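Local coordinates for capsid polyprotein VP90 (Turkey astrovirus 2, PDB 3TS3), which probably self-assembles into the icosahedral T=3 immature capsid and, in the piece described here, supplies the globular projection (spike) domain of the virion, at residues V33-I39 with T85-Q91; I52-G58 with T124-D128; Q133-L137 with L156-T160. All blocks are in the same frame, centred on the assembly; numbering follows the deposited sequence. Where two conformers were deposited one is given.

Interaction 1 (V33-I39 with T85-Q91); sequences VFCLAAI and TGVLFGQ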
ATOM      1  N   VAL C  33      -4.645  -3.932 -13.099  1.00  8.69           N
ATOM      2  CA  VAL C  33      -5.961  -3.212 -13.052  0.50  8.75           C
ATOM      3  C   VAL C  33      -6.511  -3.109 -11.609  1.00  8.20           C
ATOM      4  O   VAL C  33      -7.270  -2.189 -11.348  1.00  8.09           O
ATOM      5  CB  VAL C  33      -6.989  -3.979 -13.919  0.50  8.92           C
ATOM      6  CG1 VAL C  33      -8.342  -3.338 -13.827  0.50  9.95           C
ATOM      7  CG2 VAL C  33      -6.529  -4.025 -15.379  0.50  9.91           C
ATOM      8  N   PHE C  34      -5.959  -3.902 -10.699  1.00  7.48           N
ATOM      9  CA  PHE C  34      -6.226  -3.680  -9.278  1.00  7.29           C
ATOM     10  C   PHE C  34      -5.019  -3.948  -8.383  1.00  7.16           C
ATOM     11  O   PHE C  34      -4.169  -4.770  -8.686  1.00  6.81           O
ATOM     12  CB  PHE C  34      -7.473  -4.393  -8.774  1.00  7.37           C
ATOM     13  CG  PHE C  34      -7.424  -5.887  -8.907  1.00  7.07           C
ATOM     14  CD1 PHE C  34      -6.980  -6.681  -7.865  1.00  7.99           C
ATOM     15  CD2 PHE C  34      -7.877  -6.497 -10.052  1.00  8.79           C
ATOM     16  CE1 PHE C  34      -6.964  -8.049  -7.985  1.00  9.43           C
ATOM     17  CE2 PHE C  34      -7.859  -7.864 -10.167  1.00  7.99           C
ATOM     18  CZ  PHE C  34      -7.405  -8.635  -9.135  1.00  9.16           C
ATOM     19  N   CYS C  35      -4.977  -3.231  -7.271  1.00  7.28           N
ATOM     20  CA  CYS C  35      -3.904  -3.320  -6.311  1.00  7.39           C
ATOM     21  C   CYS C  35      -4.452  -3.668  -4.933  1.00  7.28           C
ATOM     22  O   CYS C  35      -5.371  -3.022  -4.459  1.00  7.51           O
ATOM     23  CB  CYS C  35      -3.190  -1.969  -6.253  1.00  7.30           C
ATOM     24  SG  CYS C  35      -2.061  -1.749  -4.860  1.00  8.90           S
ATOM     25  N   LEU C  36      -3.855  -4.669  -4.296  1.00  6.87           N
ATOM     26  CA  LEU C  36      -4.226  -5.030  -2.938  1.00  6.61           C
ATOM     27  C   LEU C  36      -3.331  -4.292  -1.956  1.00  6.67           C
ATOM     28  O   LEU C  36      -2.122  -4.460  -1.961  1.00  7.04           O
ATOM     29  CB  LEU C  36      -4.073  -6.538  -2.709  1.00  6.73           C
ATOM     30  CG  LEU C  36      -4.244  -7.021  -1.263  1.00  6.87           C
ATOM     31  CD1 LEU C  36      -5.691  -6.877  -0.797  1.00  7.95           C
ATOM     32  CD2 LEU C  36      -3.769  -8.462  -1.120  1.00  7.82           C
ATOM     33  N   ALA C  37      -3.950  -3.478  -1.107  1.00  6.39           N
ATOM     34  CA  ALA C  37      -3.252  -2.771  -0.041  1.00  6.14           C
ATOM     35  C   ALA C  37      -3.840  -3.263   1.274  1.00  6.11           C
ATOM     36  O   ALA C  37      -5.039  -3.399   1.399  1.00  6.00           O
ATOM     37  CB  ALA C  37      -3.422  -1.259  -0.184  1.00  6.22           C
ATOM     38  N   ALA C  38      -2.986  -3.596   2.225  1.00  6.08           N
ATOM     39  CA  ALA C  38      -3.467  -4.126   3.489  1.00  6.53           C
ATOM     40  C   ALA C  38      -2.425  -4.025   4.595  1.00  6.91           C
ATOM     41  O   ALA C  38      -1.236  -3.918   4.326  1.00  7.51           O
ATOM     42  CB  ALA C  38      -3.910  -5.565   3.312  1.00  6.20           C
ATOM     43  N   ILE C  39      -2.896  -4.178   5.829  1.00  7.11           N
ATOM     44  CA  ILE C  39      -2.039  -4.599   6.932  0.50  7.19           C
ATOM     45  C   ILE C  39      -2.531  -6.053   7.088  1.00  7.17           C
ATOM     46  O   ILE C  39      -3.609  -6.285   7.604  1.00  7.41           O
ATOM     47  CB  ILE C  39      -2.311  -3.873   8.252  0.50  6.81           C
ATOM     48  CG1 ILE C  39      -2.130  -2.364   8.099  0.50  7.38           C
ATOM     49  CG2 ILE C  39      -1.416  -4.435   9.341  0.50  8.20           C
ATOM     50  CD1 ILE C  39      -0.908  -2.010   7.422  0.50  7.81           C
ATOM     51  N   THR C  85      -8.381  -5.549   7.064  1.00  6.22           N
ATOM     52  CA  THR C  85      -7.943  -4.235   6.599  1.00  6.33           C
ATOM     53  C   THR C  85      -7.768  -4.065   5.088  1.00  6.07           C
ATOM     54  O   THR C  85      -7.557  -2.967   4.611  1.00  6.69           O
ATOM     55  CB  THR C  85      -6.638  -3.822   7.294  1.00  6.37           C
ATOM     56  OG1 THR C  85      -5.544  -4.577   6.768  1.00  7.16           O
ATOM     57  CG2 THR C  85      -6.747  -4.076   8.784  1.00  7.40           C
ATOM     58  N   GLY C  86      -7.870  -5.159   4.355  1.00  6.46           N
ATOM     59  CA  GLY C  86      -7.612  -5.115   2.931  1.00  5.98           C
ATOM     60  C   GLY C  86      -8.535  -4.246   2.099  1.00  6.19           C
ATOM     61  O   GLY C  86      -9.727  -4.176   2.332  1.00  6.26           O
ATOM     62  N   VAL C  87      -7.950  -3.579   1.114  1.00  6.15           N
ATOM     63  CA  VAL C  87      -8.711  -2.767   0.175  1.00  6.43           C
ATOM     64  C   VAL C  87      -8.118  -2.949  -1.212  1.00  6.25           C
ATOM     65  O   VAL C  87      -6.971  -3.346  -1.338  1.00  6.77           O
ATOM     66  CB  VAL C  87      -8.680  -1.264   0.533  1.00  6.63           C
ATOM     67  CG1 VAL C  87      -9.311  -1.015   1.894  1.00  6.90           C
ATOM     68  CG2 VAL C  87      -7.259  -0.721   0.475  1.00  6.61           C
ATOM     69  N   LEU C  88      -8.903  -2.668  -2.244  1.00  5.91           N
ATOM     70  CA  LEU C  88      -8.364  -2.670  -3.594  1.00  6.49           C
ATOM     71  C   LEU C  88      -8.358  -1.262  -4.153  1.00  6.56           C
ATOM     72  O   LEU C  88      -9.375  -0.590  -4.126  1.00  7.29           O
ATOM     73  CB  LEU C  88      -9.185  -3.550  -4.541  1.00  6.44           C
ATOM     74  CG  LEU C  88      -9.293  -5.056  -4.315  1.00  5.82           C
ATOM     75  CD1 LEU C  88      -9.942  -5.713  -5.536  1.00  7.63           C
ATOM     76  CD2 LEU C  88      -7.922  -5.673  -4.036  1.00  7.66           C
ATOM     77  N   PHE C  89      -7.199  -0.843  -4.651  1.00  6.47           N
ATOM     78  CA  PHE C  89      -7.071   0.403  -5.391  1.00  6.39           C
ATOM     79  C   PHE C  89      -7.255   0.052  -6.855  1.00  7.00           C
ATOM     80  O   PHE C  89      -6.808  -0.985  -7.304  1.00  6.92           O
ATOM     81  CB  PHE C  89      -5.676   1.021  -5.255  1.00  6.34           C
ATOM     82  CG  PHE C  89      -5.438   1.769  -3.969  1.00  7.01           C
ATOM     83  CD1 PHE C  89      -5.038   1.100  -2.838  1.00  8.20           C
ATOM     84  CD2 PHE C  89      -5.571   3.140  -3.913  1.00  6.90           C
ATOM     85  CE1 PHE C  89      -4.796   1.772  -1.673  1.00  8.86           C
ATOM     86  CE2 PHE C  89      -5.340   3.824  -2.745  1.00  7.59           C
ATOM     87  CZ  PHE C  89      -4.941   3.144  -1.625  1.00  7.90           C
ATOM     88  N   GLY C  90      -7.911   0.937  -7.585  1.00  6.79           N
ATOM     89  CA  GLY C  90      -8.093   0.785  -9.013  1.00  7.34           C
ATOM     90  C   GLY C  90      -6.878   1.168  -9.833  1.00  7.52           C
ATOM     91  O   GLY C  90      -6.008   1.881  -9.368  1.00  8.56           O
ATOM     92  N   GLN C  91      -6.886   0.747 -11.090  1.00  7.66           N
ATOM     93  CA  GLN C  91      -5.809   0.992 -12.029  1.00  8.13           C
ATOM     94  C   GLN C  91      -5.573   2.498 -12.020  1.00  8.23           C
ATOM     95  O   GLN C  91      -6.512   3.259 -11.995  1.00  7.91           O
ATOM     96  CB  GLN C  91      -6.314   0.555 -13.410  1.00  8.71           C
ATOM     97  CG  GLN C  91      -5.318   0.669 -14.551  1.00 10.39           C
ATOM     98  CD  GLN C  91      -5.955   0.382 -15.896  1.00 14.33           C
ATOM     99  OE1 GLN C  91      -7.152   0.546 -16.071  1.00 15.48           O
ATOM    100  NE2 GLN C  91      -5.145  -0.041 -16.846  1.00 17.00           N
TER
HETATM  101  O   HOH W   1      -6.151  -7.568   7.391  1.00  9.60           O
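The first torsions of Phe34 and Leu88 bring their side chains together: CG of Phe34 sits between its backbone N and carbonyl carbon (chi1 61°), whereas CG of Leu88 stands beside its own N, anti to the carbonyl carbon (chi1 -63°). The two side chains then run side by side on one face of the strand pair, with Leu88 CD1 3.9 Å from Phe34 CD1. The second methyl, Leu88 CD2, comes within 4.1 Å of Leu36 CD1, and the forked end of leucine lets one residue touch both neighbours. Cys35, Ala37, Val87 and Phe89 occupy the other face. There the small side chain of Ala37 lets an aromatic ring approach closely: Ala37 CB lies at the edge of the Phe89 ring, in its plane, 3.6 Å from CE1.

Between the two faces, Cys35 with Phe89 and Ala37 with Val87 form antiparallel hydrogen-bonded pairs, each with two bonds. That from Cys35 N to Phe89 O is 2.9 Å long, and that from Ala37 N to Val87 O is nearly straight (172°). Past the strand ends, Thr85 OG1 donates to Ile39 O over 2.7 Å, arriving from above the carbonyl plane, and a water links Thr85 N to the same oxygen.

Strands 187-189 and 98-101 pair with 34-37 and 87-90 respectively, so both are interior strands of the sheet. The Phe34-Leu36-Leu88 face packs on Phe17, on Met102 and Leu105 of helix 102-105 and on Met146 of strand 142-148. Tyr186 of the second subunit bonds to Ala38 N and packs on Ala37, which places the pair at the dimer interface.

Interaction 2 (I52-G58 with T124-D128); sequences ITIPSIG and TTNLD. Unlike the reference sequence in segment 52-58: Ile54 (reference Thr).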
ATOM      1  N   ILE C  52      11.008 -25.336  -1.326  1.00  8.20           N
ATOM      2  CA  ILE C  52      10.230 -25.939  -2.387  1.00  8.62           C
ATOM      3  C   ILE C  52      10.800 -25.426  -3.701  1.00  9.58           C
ATOM      4  O   ILE C  52      10.872 -24.228  -3.919  1.00  9.48           O
ATOM      5  CB  ILE C  52       8.728 -25.584  -2.279  1.00  8.26           C
ATOM      6  CG1 ILE C  52       8.181 -25.966  -0.901  1.00  8.14           C
ATOM      7  CG2 ILE C  52       7.930 -26.285  -3.365  1.00  7.24           C
ATOM      8  CD1 ILE C  52       6.740 -25.547  -0.679  1.00  7.37           C
ATOM      9  N   THR C  53      11.244 -26.342  -4.554  1.00 10.27           N
ATOM     10  CA  THR C  53      12.104 -25.901  -5.731  0.50 10.83           C
ATOM     11  C   THR C  53      11.301 -25.586  -6.984  1.00 10.96           C
ATOM     12  O   THR C  53      11.692 -24.683  -7.714  1.00 11.03           O
ATOM     13  CB  THR C  53      13.085 -27.019  -6.131  0.50 11.10           C
ATOM     14  OG1 THR C  53      12.366 -28.249  -6.284  0.50 11.43           O
ATOM     15  CG2 THR C  53      14.188 -27.174  -5.083  0.50 11.93           C
ATOM     16  N   ILE C  54      10.170 -26.249  -7.173  1.00 10.58           N
ATOM     17  CA  ILE C  54       9.321 -25.933  -8.313  1.00 11.13           C
ATOM     18  C   ILE C  54       7.890 -25.767  -7.834  1.00 10.29           C
ATOM     19  O   ILE C  54       7.007 -26.527  -8.188  1.00 10.62           O
ATOM     20  CB  ILE C  54       9.394 -27.041  -9.381  1.00 11.15           C
ATOM     21  CG1 ILE C  54      10.854 -27.402  -9.651  1.00 13.15           C
ATOM     22  CG2 ILE C  54       8.714 -26.599 -10.671  1.00 11.88           C
ATOM     23  CD1 ILE C  54      11.009 -28.522 -10.614  1.00 16.16           C
ATOM     24  N   PRO C  55       7.674 -24.745  -7.023  1.00  9.62           N
ATOM     25  CA  PRO C  55       6.333 -24.460  -6.517  1.00  9.49           C
ATOM     26  C   PRO C  55       5.386 -23.943  -7.604  1.00  9.35           C
ATOM     27  O   PRO C  55       5.815 -23.272  -8.532  1.00  8.84           O
ATOM     28  CB  PRO C  55       6.586 -23.370  -5.471  1.00  9.66           C
ATOM     29  CG  PRO C  55       7.808 -22.674  -5.960  1.00  9.42           C
ATOM     30  CD  PRO C  55       8.667 -23.777  -6.530  1.00  9.50           C
ATOM     31  N   SER C  56       4.106 -24.267  -7.470  1.00  9.50           N
ATOM     32  CA  SER C  56       3.085 -23.783  -8.385  1.00  9.96           C
ATOM     33  C   SER C  56       1.758 -23.620  -7.675  1.00  9.93           C
ATOM     34  O   SER C  56       1.538 -24.202  -6.625  1.00 10.45           O
ATOM     35  CB  SER C  56       2.895 -24.750  -9.555  1.00 10.23           C
ATOM     36  OG  SER C  56       2.143 -25.880  -9.157  1.00 10.59           O
ATOM     37  N   ILE C  57       0.875 -22.839  -8.283  1.00 10.18           N
ATOM     38  CA  ILE C  57      -0.494 -22.736  -7.829  1.00 10.87           C
ATOM     39  C   ILE C  57      -1.359 -23.288  -8.963  1.00 11.41           C
ATOM     40  O   ILE C  57      -1.283 -22.821 -10.082  1.00 11.54           O
ATOM     41  CB  ILE C  57      -0.885 -21.275  -7.562  1.00 11.27           C
ATOM     42  CG1 ILE C  57      -0.076 -20.697  -6.391  1.00 11.73           C
ATOM     43  CG2 ILE C  57      -2.379 -21.170  -7.275  1.00 11.09           C
ATOM     44  CD1 ILE C  57      -0.230 -21.448  -5.087  1.00 14.39           C
ATOM     45  N   GLY C  58      -2.173 -24.289  -8.660  1.00 11.61           N
ATOM     46  CA  GLY C  58      -3.018 -24.904  -9.661  1.00 12.44           C
ATOM     47  C   GLY C  58      -4.430 -24.361  -9.731  1.00 13.17           C
ATOM     48  O   GLY C  58      -5.010 -23.983  -8.724  1.00 12.76           O
ATOM     49  N   THR C 124      -2.906 -29.774  -9.491  1.00 14.60           N
ATOM     50  CA  THR C 124      -1.790 -29.148 -10.182  1.00 14.09           C
ATOM     51  C   THR C 124      -1.057 -28.130  -9.308  1.00 13.93           C
ATOM     52  O   THR C 124      -0.211 -27.402  -9.791  1.00 14.55           O
ATOM     53  CB  THR C 124      -2.237 -28.510 -11.489  1.00 13.84           C
ATOM     54  OG1 THR C 124      -3.391 -27.709 -11.244  1.00 12.99           O
ATOM     55  CG2 THR C 124      -2.596 -29.590 -12.500  1.00 14.41           C
ATOM     56  N   THR C 125      -1.386 -28.100  -8.022  1.00 13.56           N
ATOM     57  CA  THR C 125      -0.730 -27.204  -7.085  1.00 13.37           C
ATOM     58  C   THR C 125       0.450 -27.972  -6.516  1.00 13.74           C
ATOM     59  O   THR C 125       0.290 -28.874  -5.720  1.00 14.29           O
ATOM     60  CB  THR C 125      -1.684 -26.812  -5.950  1.00 13.01           C
ATOM     61  OG1 THR C 125      -2.732 -25.992  -6.470  1.00 12.74           O
ATOM     62  CG2 THR C 125      -0.945 -26.048  -4.861  1.00 12.62           C
ATOM     63  N   ASN C 126       1.636 -27.637  -6.993  1.00 13.14           N
ATOM     64  CA  ASN C 126       2.825 -28.350  -6.578  1.00 13.66           C
ATOM     65  C   ASN C 126       3.520 -27.718  -5.370  1.00 12.89           C
ATOM     66  O   ASN C 126       4.453 -26.938  -5.498  1.00 14.00           O
ATOM     67  CB  ASN C 126       3.723 -28.564  -7.790  1.00 13.40           C
ATOM     68  CG  ASN C 126       3.108 -29.554  -8.771  1.00 16.34           C
ATOM     69  OD1 ASN C 126       2.987 -29.289  -9.965  1.00 19.15           O
ATOM     70  ND2 ASN C 126       2.698 -30.700  -8.253  1.00 19.52           N
ATOM     71  N   LEU C 127       3.035 -28.092  -4.193  1.00 11.53           N
ATOM     72  CA  LEU C 127       3.522 -27.600  -2.915  1.00 10.92           C
ATOM     73  C   LEU C 127       3.598 -28.755  -1.936  1.00 10.76           C
ATOM     74  O   LEU C 127       2.925 -29.754  -2.112  1.00 10.75           O
ATOM     75  CB  LEU C 127       2.585 -26.533  -2.348  1.00 10.79           C
ATOM     76  CG  LEU C 127       2.368 -25.267  -3.180  1.00 11.25           C
ATOM     77  CD1 LEU C 127       1.353 -24.367  -2.490  1.00 11.37           C
ATOM     78  CD2 LEU C 127       3.686 -24.529  -3.375  1.00 11.98           C
ATOM     79  N   ASP C 128       4.352 -28.566  -0.865  1.00 10.30           N
ATOM     80  CA  ASP C 128       4.525 -29.596   0.137  1.00 10.23           C
ATOM     81  C   ASP C 128       3.173 -29.976   0.702  1.00 10.54           C
ATOM     82  O   ASP C 128       2.281 -29.153   0.773  1.00 10.05           O
ATOM     83  CB  ASP C 128       5.318 -29.051   1.317  1.00  9.50           C
ATOM     84  CG  ASP C 128       6.783 -28.883   1.028  1.00  9.92           C
ATOM     85  OD1 ASP C 128       7.472 -28.411   1.938  1.00  8.33           O
ATOM     86  OD2 ASP C 128       7.246 -29.246  -0.067  1.00  9.07           O
TER
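Ser56 and Asn126 carry most of the hydrogen bonding. The hydroxyl of Ser56, set between its own backbone N and carbonyl carbon (chi1 77°), works in both directions: OG accepts from Asn126 N at 2.8 Å and donates to Thr124 O at 2.9 Å. Serine suits the place because one short hydroxyl can tie two backbone groups of the loop and fix its course. A weak bond from Ser56 N to Asn126 O runs beside it. Further along, Gly58 N donates to Thr125 OG1 over 2.8 Å, and that hydroxyl is also bonded to Tyr121 O.

Close fit at the backbone adds to this. Thr124 OG1, which is bonded to Thr67 O, comes within 3.2 Å of Gly58 CA, an approach that the missing side chain of Gly58 allows, since a CB there would run into Thr124 OG1 and Thr125 N.

Apolar contacts centre on Leu127, whose CD2 lies 3.8 Å from Pro55 CB, with the methyl ends of Ile52 and Ile57 a little farther off. Its forked end divides the task: CD2 faces Pro55 and Ile52, CD1 faces Ile57. Ile52 also runs across the Asp128 carboxylate, CG1 3.5 Å from OD2. The other oxygen, OD1, is held by Tyr48 and Asn50, so the acid is fixed by polar partners while its flank rests on hydrocarbon.

The arrangement is a loop laid along the strand of a small two-stranded antiparallel sheet, 56-59 with 67-70, without forming a regular bridge to it. The weak bond from Leu127 N to Thr125 O is consistent with an inverse gamma turn at Asn126, and Asp128 then takes the N-cap position of helix 129-135, although its side chain makes no capping bond.

Interaction 3 (Q133-L137 with L156-T160); sequences QRLNL and LFYRT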
ATOM      1  N   GLN C 133      -1.871 -28.386   3.571  1.00 15.71           N
ATOM      2  CA  GLN C 133      -2.724 -28.576   4.736  1.00 16.99           C
ATOM      3  C   GLN C 133      -2.954 -27.246   5.440  1.00 16.91           C
ATOM      4  O   GLN C 133      -4.065 -26.933   5.837  1.00 17.44           O
ATOM      5  CB  GLN C 133      -2.065 -29.553   5.711  1.00 17.57           C
ATOM      6  CG  GLN C 133      -2.982 -30.133   6.764  1.00 20.82           C
ATOM      7  CD  GLN C 133      -3.611 -31.436   6.318  1.00 25.40           C
ATOM      8  OE1 GLN C 133      -4.052 -31.570   5.179  1.00 27.15           O
ATOM      9  NE2 GLN C 133      -3.649 -32.413   7.220  1.00 27.21           N
ATOM     10  N   ARG C 134      -1.895 -26.461   5.591  1.00 16.52           N
ATOM     11  CA  ARG C 134      -2.006 -25.148   6.222  1.00 16.36           C
ATOM     12  C   ARG C 134      -2.884 -24.186   5.440  1.00 15.53           C
ATOM     13  O   ARG C 134      -3.612 -23.396   6.016  1.00 16.05           O
ATOM     14  CB  ARG C 134      -0.643 -24.519   6.435  1.00 16.44           C
ATOM     15  CG  ARG C 134       0.179 -25.248   7.433  1.00 17.70           C
ATOM     16  CD  ARG C 134       0.863 -24.279   8.335  1.00 16.89           C
ATOM     17  NE  ARG C 134       1.814 -24.949   9.202  1.00 15.73           N
ATOM     18  CZ  ARG C 134       2.904 -24.372   9.670  1.00 15.56           C
ATOM     19  NH1 ARG C 134       3.165 -23.116   9.351  1.00 14.28           N
ATOM     20  NH2 ARG C 134       3.729 -25.045  10.447  1.00 15.85           N
ATOM     21  N   LEU C 135      -2.806 -24.252   4.125  1.00 14.94           N
ATOM     22  CA  LEU C 135      -3.608 -23.369   3.306  1.00 14.32           C
ATOM     23  C   LEU C 135      -5.078 -23.629   3.580  1.00 14.08           C
ATOM     24  O   LEU C 135      -5.876 -22.704   3.571  1.00 13.50           O
ATOM     25  CB  LEU C 135      -3.282 -23.536   1.832  1.00 13.96           C
ATOM     26  CG  LEU C 135      -2.024 -22.788   1.412  1.00 13.95           C
ATOM     27  CD1 LEU C 135      -1.625 -23.205   0.020  1.00 14.01           C
ATOM     28  CD2 LEU C 135      -2.259 -21.292   1.498  1.00 15.07           C
ATOM     29  N   ASN C 136      -5.431 -24.889   3.822  1.00 14.13           N
ATOM     30  CA  ASN C 136      -6.810 -25.232   4.150  1.00 14.44           C
ATOM     31  C   ASN C 136      -7.830 -24.713   3.137  1.00 14.04           C
ATOM     32  O   ASN C 136      -8.826 -24.109   3.494  1.00 13.89           O
ATOM     33  CB  ASN C 136      -7.162 -24.760   5.553  1.00 15.19           C
ATOM     34  CG  ASN C 136      -8.458 -25.349   6.049  1.00 17.07           C
ATOM     35  OD1 ASN C 136      -8.846 -26.433   5.645  1.00 21.26           O
ATOM     36  ND2 ASN C 136      -9.130 -24.633   6.931  1.00 20.00           N
ATOM     37  N   LEU C 137      -7.562 -24.970   1.872  1.00 13.24           N
ATOM     38  CA  LEU C 137      -8.428 -24.536   0.798  1.00 13.25           C
ATOM     39  C   LEU C 137      -9.324 -25.666   0.323  1.00 13.37           C
ATOM     40  O   LEU C 137      -9.060 -26.833   0.585  1.00 14.33           O
ATOM     41  CB  LEU C 137      -7.600 -24.004  -0.370  1.00 13.13           C
ATOM     42  CG  LEU C 137      -6.733 -22.770  -0.120  1.00 12.77           C
ATOM     43  CD1 LEU C 137      -5.708 -22.603  -1.225  1.00 12.95           C
ATOM     44  CD2 LEU C 137      -7.566 -21.507   0.045  1.00 12.35           C
ATOM     45  N   LEU C 156      -3.684 -14.681  -4.350  1.00  7.54           N
ATOM     46  CA  LEU C 156      -4.692 -14.240  -3.400  1.00  7.90           C
ATOM     47  C   LEU C 156      -5.841 -15.234  -3.506  1.00  7.96           C
ATOM     48  O   LEU C 156      -6.387 -15.445  -4.581  1.00  8.90           O
ATOM     49  CB  LEU C 156      -5.179 -12.827  -3.724  1.00  7.54           C
ATOM     50  CG  LEU C 156      -6.337 -12.258  -2.893  1.00  7.62           C
ATOM     51  CD1 LEU C 156      -5.955 -12.078  -1.441  1.00  8.91           C
ATOM     52  CD2 LEU C 156      -6.799 -10.938  -3.485  1.00  9.47           C
ATOM     53  N   PHE C 157      -6.191 -15.844  -2.382  1.00  8.38           N
ATOM     54  CA  PHE C 157      -7.265 -16.817  -2.345  1.00  8.49           C
ATOM     55  C   PHE C 157      -8.428 -16.254  -1.549  1.00  8.64           C
ATOM     56  O   PHE C 157      -8.252 -15.400  -0.697  1.00  8.27           O
ATOM     57  CB  PHE C 157      -6.834 -18.090  -1.606  1.00  8.60           C
ATOM     58  CG  PHE C 157      -5.721 -18.866  -2.254  1.00  9.87           C
ATOM     59  CD1 PHE C 157      -5.973 -19.720  -3.311  1.00 10.55           C
ATOM     60  CD2 PHE C 157      -4.439 -18.806  -1.749  1.00  9.98           C
ATOM     61  CE1 PHE C 157      -4.955 -20.453  -3.881  1.00 11.04           C
ATOM     62  CE2 PHE C 157      -3.425 -19.539  -2.311  1.00 10.90           C
ATOM     63  CZ  PHE C 157      -3.685 -20.360  -3.380  1.00 10.54           C
ATOM     64  N   TYR C 158      -9.620 -16.759  -1.831  1.00  8.68           N
ATOM     65  CA  TYR C 158     -10.750 -16.525  -0.961  1.00  9.16           C
ATOM     66  C   TYR C 158     -11.102 -17.901  -0.412  1.00  9.16           C
ATOM     67  O   TYR C 158     -11.575 -18.760  -1.148  1.00  9.87           O
ATOM     68  CB  TYR C 158     -11.927 -15.910  -1.712  1.00  9.04           C
ATOM     69  CG  TYR C 158     -13.100 -15.554  -0.820  1.00  9.48           C
ATOM     70  CD1 TYR C 158     -12.964 -14.633   0.192  1.00 10.49           C
ATOM     71  CD2 TYR C 158     -14.336 -16.130  -1.010  1.00 10.45           C
ATOM     72  CE1 TYR C 158     -14.018 -14.305   1.007  1.00  9.56           C
ATOM     73  CE2 TYR C 158     -15.399 -15.807  -0.202  1.00 10.65           C
ATOM     74  CZ  TYR C 158     -15.239 -14.890   0.806  1.00 10.99           C
ATOM     75  OH  TYR C 158     -16.300 -14.562   1.617  1.00 11.03           O
ATOM     76  N   ARG C 159     -10.872 -18.101   0.884  1.00  9.36           N
ATOM     77  CA  ARG C 159     -11.195 -19.378   1.508  1.00  9.95           C
ATOM     78  C   ARG C 159     -12.646 -19.285   1.946  1.00 10.29           C
ATOM     79  O   ARG C 159     -12.965 -18.733   2.984  1.00 10.56           O
ATOM     80  CB  ARG C 159     -10.283 -19.654   2.704  1.00 10.26           C
ATOM     81  CG  ARG C 159     -10.468 -21.041   3.321  1.00 10.75           C
ATOM     82  CD  ARG C 159      -9.803 -21.186   4.688  1.00 11.60           C
ATOM     83  NE  ARG C 159      -8.348 -21.144   4.632  1.00 11.57           N
ATOM     84  CZ  ARG C 159      -7.583 -20.383   5.404  1.00 11.94           C
ATOM     85  NH1 ARG C 159      -8.124 -19.573   6.302  1.00 13.06           N
ATOM     86  NH2 ARG C 159      -6.270 -20.432   5.269  1.00 12.51           N
ATOM     87  N   THR C 160     -13.516 -19.860   1.133  1.00 11.43           N
ATOM     88  CA  THR C 160     -14.955 -19.744   1.300  1.00 12.19           C
ATOM     89  C   THR C 160     -15.451 -20.296   2.627  1.00 12.38           C
ATOM     90  O   THR C 160     -16.403 -19.781   3.181  1.00 12.73           O
ATOM     91  CB  THR C 160     -15.719 -20.412   0.142  1.00 12.49           C
ATOM     92  OG1 THR C 160     -15.425 -21.807   0.111  1.00 15.63           O
ATOM     93  CG2 THR C 160     -15.308 -19.808  -1.179  1.00 12.75           C
TER
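Leu135, in the last turn of helix 129-135, meets strand 153-159 in two ways. Its methyl CD2 lies loosely against the Phe157 ring, 4.4 Å from CE2, while its carbonyl oxygen is gripped side-on by Arg159. NE and NH2 of that arginine donate to Leu135 O at 3.1 and 2.9 Å, with the oxygen in the guanidinium plane. NH2 arrives from above the carbonyl plane and NE closer to it. A bend at chi3 (-68°) in an otherwise extended chain turns the arginine to this oxygen.

Asn136 ends the helix with positive phi (53°), a conformation that asparagine tolerates better than most residues. Its CB packs 3.9 Å from Arg159 NE, and the two side chains cross at about a right angle.

Leu137 turns back to the strand and sets CD1 over the centre of the Phe157 ring, 3.5 Å from the centroid, a CH-pi contact that one methyl of leucine's forked end can make by resting on the ring face.

Because NH1 of Arg159 forms a salt bridge with Asp162, one guanidinium joins an acid to a helix C-terminus. The partial negative charge expected at that end would probably strengthen the grip, while the leucines and Phe157 form a separate apolar contact.

Overall arrangement
Interaction 1 is the most buried of the three, a regular strand pairing that also lies at the subunit interface. Interactions 2 and 3 meet no second chain; interaction 2 is largely buried with an exposed edge, interaction 3 only partly buried. They flank the same short helix, 129-135: interaction 2 fixes the loop leading into it and interaction 3 its C-terminal end. Leu127 touches Leu135, and Ile57 touches Phe157, so their apolar parts are continuous. Interactions 1 and 3 reach the same large sheet and meet where Leu36 packs on Leu156. Chemistry follows place: paired backbone bonds in the interior strands, hydroxyls tying down an irregular loop, and a charged side chain holding a helix end.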